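PDB 4G2A: YARHG domain-containing protein from Legionella pneumophila subsp. pneumophila, which is of unknown function but is a two-domain protein with a YARHG domain, tentatively regarded as a nutrient-binding protein. Local coordinates for residues Ile21-Glu26 and Ser170-Thr175; Tyr159-Gly164 and Arg221-Gln226. All blocks are in the same frame, centred on the assembly; numbering follows the deposited sequence.

Contact 1: residues Ile21-Glu26 and Ser170-Thr175; sequences IKMVSE and SSIGHT
Glu26 brings OE1 to the hydroxyl of Thr175, its side chain slanting across that of Thr175 on one face of a parallel beta pairing between strand 21-33 and the start of strand 174-180. With CG opposite the carbonyl carbon (chi1 -46°) and a bend at chi2 (74°), Glu26 swings its carboxyl group round to Thr175 and to the loop residue Ile172 before the strand. Thr175 OG1 donates to Glu26 OE1 at 2.8 Å, nearly end-on; threonine suits the place because its hydroxyl gives this buried acid a donor. Met23, present as selenomethionine, lies beside Ile172 with both side chains pointing the same way, its SE 3.9 Å from Ile172 CB. Leu12 of strand 10-15 touches both, an apolar setting that suits the flexible selenomethionine and the branched isoleucine. On the other face Ser25 CB and His174 CB lie 4.1 Å apart. Their polar ends turn to other strands: Ser25 OG to Thr51 OG1, His174 NE2 to Asp219 OD1. The backbone of His174 engages both residues flanking Ser25, N donating to Val24 O at 2.9 Å and O accepting from Glu26 N at 3.0 Å. Just before it, Gly173 has positive phi (64°), which glycine adopts easily, and its CA makes a C-H...O contact with Val24 O (3.2 Å) that leaves no room for a CB. Where the segments diverge, one water accepts from Met23 N and donates to Ser171 O, each at 2.9 Å.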
ATOM      1  N   ILE A  21     -14.730 -18.531 -18.954  1.00 42.40           N
ATOM      2  CA  ILE A  21     -15.268 -17.445 -18.141  1.00 40.12           C
ATOM      3  C   ILE A  21     -14.358 -16.236 -18.331  1.00 41.86           C
ATOM      4  O   ILE A  21     -13.154 -16.338 -18.076  1.00 39.20           O
ATOM      5  CB  ILE A  21     -15.390 -17.835 -16.623  1.00 41.39           C
ATOM      6  CG1 ILE A  21     -16.154 -19.176 -16.361  1.00 41.69           C
ATOM      7  CG2 ILE A  21     -15.900 -16.652 -15.764  1.00 38.37           C
ATOM      8  CD1 ILE A  21     -17.643 -19.161 -16.558  1.00 43.99           C
ATOM      9  N   LYS A  22     -14.924 -15.091 -18.768  1.00 38.73           N
ATOM     10  CA  LYS A  22     -14.126 -13.878 -18.965  1.00 36.48           C
ATOM     11  C   LYS A  22     -14.428 -12.862 -17.881  1.00 36.99           C
ATOM     12  O   LYS A  22     -15.556 -12.767 -17.405  1.00 36.08           O
ATOM     13  CB  LYS A  22     -14.276 -13.284 -20.386  1.00 39.60           C
ATOM     14  CG  LYS A  22     -15.651 -12.797 -20.797  1.00 55.66           C
ATOM     15  CD  LYS A  22     -15.634 -12.292 -22.248  1.00 68.18           C
ATOM     16  CE  LYS A  22     -16.950 -11.663 -22.652  1.00 79.64           C
ATOM     17  NZ  LYS A  22     -16.993 -11.298 -24.097  1.00 89.21           N
HETATM   18  N   MSE A  23     -13.388 -12.148 -17.446  1.00 32.21           N
HETATM   19  CA  MSE A  23     -13.485 -11.093 -16.441  1.00 30.55           C
HETATM   20  C   MSE A  23     -13.770  -9.824 -17.206  1.00 37.55           C
HETATM   21  O   MSE A  23     -12.960  -9.447 -18.041  1.00 39.46           O
HETATM   22  CB  MSE A  23     -12.193 -11.034 -15.626  1.00 31.08           C
HETATM   23  CG  MSE A  23     -12.390 -10.414 -14.275  1.00 36.82           C
HETATM   24 SE   MSE A  23     -10.671 -10.098 -13.452  0.75 42.87          SE
HETATM   25  CE  MSE A  23     -10.539 -11.640 -12.363  1.00 38.47           C
ATOM     26  N   VAL A  24     -14.960  -9.236 -17.049  1.00 35.10           N
ATOM     27  CA  VAL A  24     -15.333  -8.111 -17.893  1.00 36.62           C
ATOM     28  C   VAL A  24     -15.154  -6.745 -17.212  1.00 41.07           C
ATOM     29  O   VAL A  24     -15.007  -5.748 -17.914  1.00 41.26           O
ATOM     30  CB  VAL A  24     -16.745  -8.271 -18.509  1.00 42.44           C
ATOM     31  CG1 VAL A  24     -16.754  -9.376 -19.565  1.00 42.84           C
ATOM     32  CG2 VAL A  24     -17.791  -8.547 -17.446  1.00 42.47           C
ATOM     33  N   SER A  25     -15.132  -6.696 -15.873  1.00 36.74           N
ATOM     34  CA  SER A  25     -14.928  -5.446 -15.144  1.00 35.58           C
ATOM     35  C   SER A  25     -14.531  -5.706 -13.700  1.00 36.88           C
ATOM     36  O   SER A  25     -14.841  -6.756 -13.146  1.00 35.89           O
ATOM     37  CB  SER A  25     -16.178  -4.564 -15.185  1.00 40.81           C
ATOM     38  OG  SER A  25     -17.124  -4.937 -14.195  1.00 53.24           O
ATOM     39  N   GLU A  26     -13.812  -4.747 -13.112  1.00 32.59           N
ATOM     40  CA  GLU A  26     -13.371  -4.751 -11.712  1.00 31.18           C
ATOM     41  C   GLU A  26     -13.492  -3.345 -11.151  1.00 34.22           C
ATOM     42  O   GLU A  26     -13.375  -2.366 -11.890  1.00 34.75           O
ATOM     43  CB  GLU A  26     -11.919  -5.258 -11.534  1.00 31.99           C
ATOM     44  CG  GLU A  26     -11.522  -6.537 -12.275  1.00 35.24           C
ATOM     45  CD  GLU A  26     -11.323  -6.341 -13.768  1.00 43.75           C
ATOM     46  OE1 GLU A  26     -10.660  -5.355 -14.160  1.00 34.04           O
ATOM     47  OE2 GLU A  26     -11.905  -7.126 -14.551  1.00 29.44           O
ATOM     48  N   SER A 170      -7.669 -12.011 -23.647  1.00 54.32           N
ATOM     49  CA  SER A 170      -6.498 -11.248 -23.209  1.00 53.57           C
ATOM     50  C   SER A 170      -6.838 -10.270 -22.068  1.00 54.04           C
ATOM     51  O   SER A 170      -6.222 -10.325 -20.983  1.00 53.61           O
ATOM     52  CB  SER A 170      -5.879 -10.492 -24.389  1.00 59.85           C
ATOM     53  OG  SER A 170      -6.849  -9.913 -25.254  1.00 70.70           O
ATOM     54  N   SER A 171      -7.852  -9.424 -22.305  1.00 46.65           N
ATOM     55  CA  SER A 171      -8.260  -8.372 -21.390  1.00 43.83           C
ATOM     56  C   SER A 171      -9.111  -8.861 -20.196  1.00 43.38           C
ATOM     57  O   SER A 171      -9.802  -9.887 -20.275  1.00 42.55           O
ATOM     58  CB  SER A 171      -8.984  -7.254 -22.150  1.00 46.60           C
ATOM     59  OG  SER A 171     -10.396  -7.370 -22.228  1.00 52.66           O
ATOM     60  N   ILE A 172      -9.017  -8.103 -19.081  1.00 36.90           N
ATOM     61  CA  ILE A 172      -9.828  -8.274 -17.876  1.00 34.80           C
ATOM     62  C   ILE A 172     -10.904  -7.149 -17.911  1.00 38.96           C
ATOM     63  O   ILE A 172     -11.447  -6.774 -16.880  1.00 38.68           O
ATOM     64  CB  ILE A 172      -9.018  -8.351 -16.526  1.00 36.05           C
ATOM     65  CG1 ILE A 172      -8.169  -7.097 -16.245  1.00 35.60           C
ATOM     66  CG2 ILE A 172      -8.187  -9.628 -16.444  1.00 35.65           C
ATOM     67  CD1 ILE A 172      -7.460  -7.055 -14.849  1.00 31.16           C
ATOM     68  N   GLY A 173     -11.187  -6.632 -19.112  1.00 35.39           N
ATOM     69  CA  GLY A 173     -12.181  -5.595 -19.362  1.00 34.64           C
ATOM     70  C   GLY A 173     -11.916  -4.249 -18.723  1.00 36.81           C
ATOM     71  O   GLY A 173     -10.780  -3.763 -18.740  1.00 35.43           O
ATOM     72  N   HIS A 174     -12.993  -3.623 -18.199  1.00 33.28           N
ATOM     73  CA  HIS A 174     -12.998  -2.314 -17.557  1.00 33.26           C
ATOM     74  C   HIS A 174     -12.454  -2.395 -16.135  1.00 37.29           C
ATOM     75  O   HIS A 174     -13.168  -2.781 -15.221  1.00 37.10           O
ATOM     76  CB  HIS A 174     -14.407  -1.695 -17.559  1.00 34.83           C
ATOM     77  CG  HIS A 174     -14.405  -0.208 -17.356  1.00 38.88           C
ATOM     78  ND1 HIS A 174     -15.578   0.512 -17.332  1.00 41.51           N
ATOM     79  CD2 HIS A 174     -13.366   0.651 -17.196  1.00 40.59           C
ATOM     80  CE1 HIS A 174     -15.220   1.774 -17.152  1.00 40.94           C
ATOM     81  NE2 HIS A 174     -13.898   1.902 -17.060  1.00 40.66           N
ATOM     82  N   THR A 175     -11.191  -1.993 -15.955  1.00 34.35           N
ATOM     83  CA  THR A 175     -10.463  -2.041 -14.697  1.00 32.75           C
ATOM     84  C   THR A 175     -10.459  -0.684 -14.011  1.00 37.03           C
ATOM     85  O   THR A 175      -9.864   0.277 -14.510  1.00 37.67           O
ATOM     86  CB  THR A 175      -9.027  -2.562 -14.975  1.00 35.19           C
ATOM     87  OG1 THR A 175      -9.133  -3.723 -15.810  1.00 35.40           O
ATOM     88  CG2 THR A 175      -8.261  -2.904 -13.704  1.00 24.20           C
TER
HETATM   89  O   HOH W   1     -10.993 -12.258 -19.049  1.00 46.89           O

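Contact 2: residues Tyr159-Gly164 and Arg221-Gln226; sequences YVLKTG and RHFQPQ
Pro225 presses its ring against the backbone of Leu161, bringing CB within 3.1 Å of Leu161 O, while its CG also reaches the CA of Gly164. A compact ring suits this spot, lying flat against the backbone of Leu161 and Gly164, and Gly164 has no side chain to get in its way. Next to it Lys162 lies along the end of the other segment. Its CB stands 4.4 Å from Pro225 O. Beyond this the chain, with CG opposite the carbonyl carbon (chi1 -73°), runs out extended past the carbonyl of Gln226, a poorly ordered residue, so the approaches to it are approximate: CG is 4.0 Å from Gln226 O, CD 3.8 Å, and CE comes nearest at 3.5 Å. The tip, NZ, has already moved off to 4.2 Å from Gln226 O, which leaves the contact mainly to the methylenes. A long lysine is apt here because its aliphatic part can pack while its charge stays toward the surface. The turn responsible is a short 3-10 segment, 162-164, following the end of strand 155-160. Gly164 N closes it by donating to Leu161 O at 3.0 Å, the same oxygen that faces Pro225. At its start, Asp228 OD1 accepts from the backbone N of both Leu161 and Lys162. Leu161 points toward the loop 221-226, and its CD1 arrives at the edge of the Phe223 ring, near the ring plane, 4.2 Å from CE2. One face of that ring is met off-centre by the CA of Pro225, so the proline touches the aromatic within its own segment as well as the turn across from it. Leu161 also packs on Leu12 and Leu177, and Phe223 on Thr175 and Pro202.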
ATOM      1  N   TYR A 159      -1.345  -4.901  -5.501  1.00 26.63           N
ATOM      2  CA  TYR A 159      -2.480  -5.695  -5.964  1.00 24.95           C
ATOM      3  C   TYR A 159      -2.048  -6.495  -7.189  1.00 27.66           C
ATOM      4  O   TYR A 159      -1.609  -5.890  -8.164  1.00 26.57           O
ATOM      5  CB  TYR A 159      -3.685  -4.803  -6.273  1.00 24.65           C
ATOM      6  CG  TYR A 159      -4.996  -5.553  -6.320  1.00 25.01           C
ATOM      7  CD1 TYR A 159      -5.408  -6.201  -7.481  1.00 25.23           C
ATOM      8  CD2 TYR A 159      -5.807  -5.651  -5.191  1.00 25.23           C
ATOM      9  CE1 TYR A 159      -6.601  -6.910  -7.525  1.00 24.33           C
ATOM     10  CE2 TYR A 159      -7.015  -6.344  -5.231  1.00 26.50           C
ATOM     11  CZ  TYR A 159      -7.415  -6.958  -6.407  1.00 32.09           C
ATOM     12  OH  TYR A 159      -8.607  -7.641  -6.467  1.00 34.88           O
ATOM     13  N   VAL A 160      -2.156  -7.850  -7.131  1.00 23.37           N
ATOM     14  CA  VAL A 160      -1.780  -8.736  -8.237  1.00 23.30           C
ATOM     15  C   VAL A 160      -2.891  -8.731  -9.313  1.00 28.70           C
ATOM     16  O   VAL A 160      -4.028  -9.115  -9.046  1.00 27.87           O
ATOM     17  CB  VAL A 160      -1.418 -10.166  -7.780  1.00 25.90           C
ATOM     18  CG1 VAL A 160      -1.111 -11.069  -8.977  1.00 26.08           C
ATOM     19  CG2 VAL A 160      -0.242 -10.145  -6.796  1.00 24.49           C
ATOM     20  N   LEU A 161      -2.518  -8.291 -10.532  1.00 26.27           N
ATOM     21  CA  LEU A 161      -3.385  -8.143 -11.691  1.00 26.42           C
ATOM     22  C   LEU A 161      -2.951  -9.020 -12.866  1.00 32.21           C
ATOM     23  O   LEU A 161      -3.791  -9.314 -13.712  1.00 33.47           O
ATOM     24  CB  LEU A 161      -3.395  -6.665 -12.134  1.00 26.53           C
ATOM     25  CG  LEU A 161      -4.115  -5.661 -11.196  1.00 30.75           C
ATOM     26  CD1 LEU A 161      -3.774  -4.211 -11.564  1.00 31.46           C
ATOM     27  CD2 LEU A 161      -5.614  -5.862 -11.204  1.00 30.67           C
ATOM     28  N   LYS A 162      -1.658  -9.429 -12.933  1.00 28.32           N
ATOM     29  CA  LYS A 162      -1.100 -10.231 -14.031  1.00 29.50           C
ATOM     30  C   LYS A 162      -1.794 -11.606 -14.191  1.00 34.95           C
ATOM     31  O   LYS A 162      -1.797 -12.179 -15.283  1.00 33.77           O
ATOM     32  CB  LYS A 162       0.415 -10.445 -13.845  1.00 30.69           C
ATOM     33  CG  LYS A 162       1.263  -9.203 -14.119  1.00 35.95           C
ATOM     34  CD  LYS A 162       2.747  -9.562 -14.275  1.00 40.84           C
ATOM     35  CE  LYS A 162       3.678  -8.404 -13.976  1.00 52.34           C
ATOM     36  NZ  LYS A 162       5.126  -8.786 -14.071  1.00 63.26           N
ATOM     37  N   THR A 163      -2.348 -12.121 -13.085  1.00 32.56           N
ATOM     38  CA  THR A 163      -3.035 -13.401 -12.975  1.00 32.72           C
ATOM     39  C   THR A 163      -4.351 -13.365 -13.724  1.00 39.11           C
ATOM     40  O   THR A 163      -4.888 -14.422 -14.044  1.00 39.84           O
ATOM     41  CB  THR A 163      -3.223 -13.780 -11.508  1.00 36.25           C
ATOM     42  OG1 THR A 163      -3.821 -12.684 -10.804  1.00 26.53           O
ATOM     43  CG2 THR A 163      -1.916 -14.195 -10.843  1.00 33.09           C
ATOM     44  N   GLY A 164      -4.816 -12.163 -14.075  1.00 36.69           N
ATOM     45  CA  GLY A 164      -6.005 -11.977 -14.900  1.00 37.15           C
ATOM     46  C   GLY A 164      -5.927 -12.708 -16.233  1.00 41.66           C
ATOM     47  O   GLY A 164      -6.959 -13.004 -16.839  1.00 42.69           O
ATOM     48  N   ARG A 221      -9.841   0.510 -19.854  1.00 38.96           N
ATOM     49  CA  ARG A 221     -10.816  -0.227 -20.655  1.00 39.74           C
ATOM     50  C   ARG A 221     -10.046  -1.170 -21.542  1.00 46.02           C
ATOM     51  O   ARG A 221      -8.939  -0.823 -21.940  1.00 47.05           O
ATOM     52  CB  ARG A 221     -11.722   0.728 -21.463  1.00 40.47           C
ATOM     53  CG  ARG A 221     -12.383   1.836 -20.614  1.00 44.06           C
ATOM     54  CD  ARG A 221     -13.552   2.498 -21.318  1.00 52.96           C
ATOM     55  NE  ARG A 221     -14.773   1.695 -21.240  1.00 57.60           N
ATOM     56  CZ  ARG A 221     -15.910   2.102 -20.681  1.00 70.45           C
ATOM     57  NH1 ARG A 221     -16.002   3.315 -20.147  1.00 51.42           N
ATOM     58  NH2 ARG A 221     -16.971   1.300 -20.662  1.00 58.98           N
ATOM     59  N   HIS A 222     -10.572  -2.404 -21.768  1.00 42.94           N
ATOM     60  CA  HIS A 222      -9.928  -3.488 -22.515  1.00 43.89           C
ATOM     61  C   HIS A 222      -8.544  -3.781 -21.981  1.00 45.27           C
ATOM     62  O   HIS A 222      -7.646  -4.145 -22.752  1.00 45.34           O
ATOM     63  CB  HIS A 222      -9.856  -3.176 -24.014  1.00 47.61           C
ATOM     64  CG  HIS A 222     -11.117  -3.512 -24.707  1.00 53.29           C
ATOM     65  ND1 HIS A 222     -11.464  -4.825 -24.956  1.00 55.96           N
ATOM     66  CD2 HIS A 222     -12.119  -2.697 -25.122  1.00 56.85           C
ATOM     67  CE1 HIS A 222     -12.646  -4.770 -25.554  1.00 57.13           C
ATOM     68  NE2 HIS A 222     -13.081  -3.507 -25.672  1.00 57.90           N
ATOM     69  N   PHE A 223      -8.385  -3.665 -20.652  1.00 39.98           N
ATOM     70  CA  PHE A 223      -7.108  -3.802 -19.978  1.00 38.58           C
ATOM     71  C   PHE A 223      -6.498  -5.192 -20.102  1.00 43.98           C
ATOM     72  O   PHE A 223      -7.047  -6.157 -19.579  1.00 42.70           O
ATOM     73  CB  PHE A 223      -7.232  -3.407 -18.496  1.00 38.19           C
ATOM     74  CG  PHE A 223      -5.939  -3.398 -17.695  1.00 38.10           C
ATOM     75  CD1 PHE A 223      -4.817  -2.720 -18.156  1.00 41.51           C
ATOM     76  CD2 PHE A 223      -5.873  -3.999 -16.444  1.00 38.51           C
ATOM     77  CE1 PHE A 223      -3.645  -2.679 -17.400  1.00 41.68           C
ATOM     78  CE2 PHE A 223      -4.705  -3.954 -15.689  1.00 40.30           C
ATOM     79  CZ  PHE A 223      -3.598  -3.295 -16.173  1.00 39.26           C
ATOM     80  N   GLN A 224      -5.359  -5.268 -20.810  1.00 44.10           N
ATOM     81  CA  GLN A 224      -4.519  -6.452 -20.945  1.00 46.33           C
ATOM     82  C   GLN A 224      -3.576  -6.387 -19.744  1.00 53.52           C
ATOM     83  O   GLN A 224      -2.698  -5.523 -19.730  1.00 54.45           O
ATOM     84  CB  GLN A 224      -3.771  -6.469 -22.297  1.00 49.74           C
ATOM     85  CG  GLN A 224      -4.636  -6.891 -23.489  1.00 71.45           C
ATOM     86  CD  GLN A 224      -3.893  -6.896 -24.812  1.00 90.90           C
ATOM     87  OE1 GLN A 224      -3.888  -7.891 -25.552  1.00 85.29           O
ATOM     88  NE2 GLN A 224      -3.284  -5.773 -25.168  1.00 84.34           N
ATOM     89  N   PRO A 225      -3.802  -7.168 -18.660  1.00 51.17           N
ATOM     90  CA  PRO A 225      -2.953  -7.003 -17.467  1.00 50.39           C
ATOM     91  C   PRO A 225      -1.535  -7.549 -17.667  1.00 55.44           C
ATOM     92  O   PRO A 225      -1.282  -8.759 -17.543  1.00 56.36           O
ATOM     93  CB  PRO A 225      -3.735  -7.740 -16.386  1.00 51.17           C
ATOM     94  CG  PRO A 225      -4.482  -8.805 -17.133  1.00 55.91           C
ATOM     95  CD  PRO A 225      -4.813  -8.233 -18.468  1.00 52.40           C
ATOM     96  N   GLN A 226      -0.620  -6.626 -18.017  1.00 51.31           N
ATOM     97  CA  GLN A 226       0.800  -6.863 -18.262  1.00 51.32           C
ATOM     98  C   GLN A 226       1.633  -6.476 -17.034  1.00 52.14           C
ATOM     99  O   GLN A 226       2.804  -6.855 -16.940  1.00 51.82           O
ATOM    100  CB  GLN A 226       1.265  -6.069 -19.500  1.00 55.09           C
ATOM    101  CG  GLN A 226       2.448  -6.699 -20.258  1.00 79.84           C
ATOM    102  CD  GLN A 226       2.090  -8.011 -20.923  1.00102.90           C
ATOM    103  OE1 GLN A 226       1.467  -8.049 -21.991  1.00 96.97           O
ATOM    104  NE2 GLN A 226       2.467  -9.119 -20.296  1.00 99.11           N
TER

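How the contacts relate
The centres of contacts 1 and 2 lie about 8 Å apart, and their segments alternate along the chain: 21-26, 159-164, 170-175, then 221-226. Strands 155-160 and 174-180 are consecutive, and the chain passes through a short loop from the turn of contact 2 to the strand of contact 1. It later returns through strand 215-220, antiparallel to 174-180, into loop 221-226. The two sites touch through Phe223, whose backbone N and O probably hydrogen-bond to Gly173 O and Ile172 N, at 3.1 and 2.8 Å. Both lie in the strand-rich part of the chain, which precedes the helices starting at residue 236, and together they bring together segments from three distant parts of the sequence.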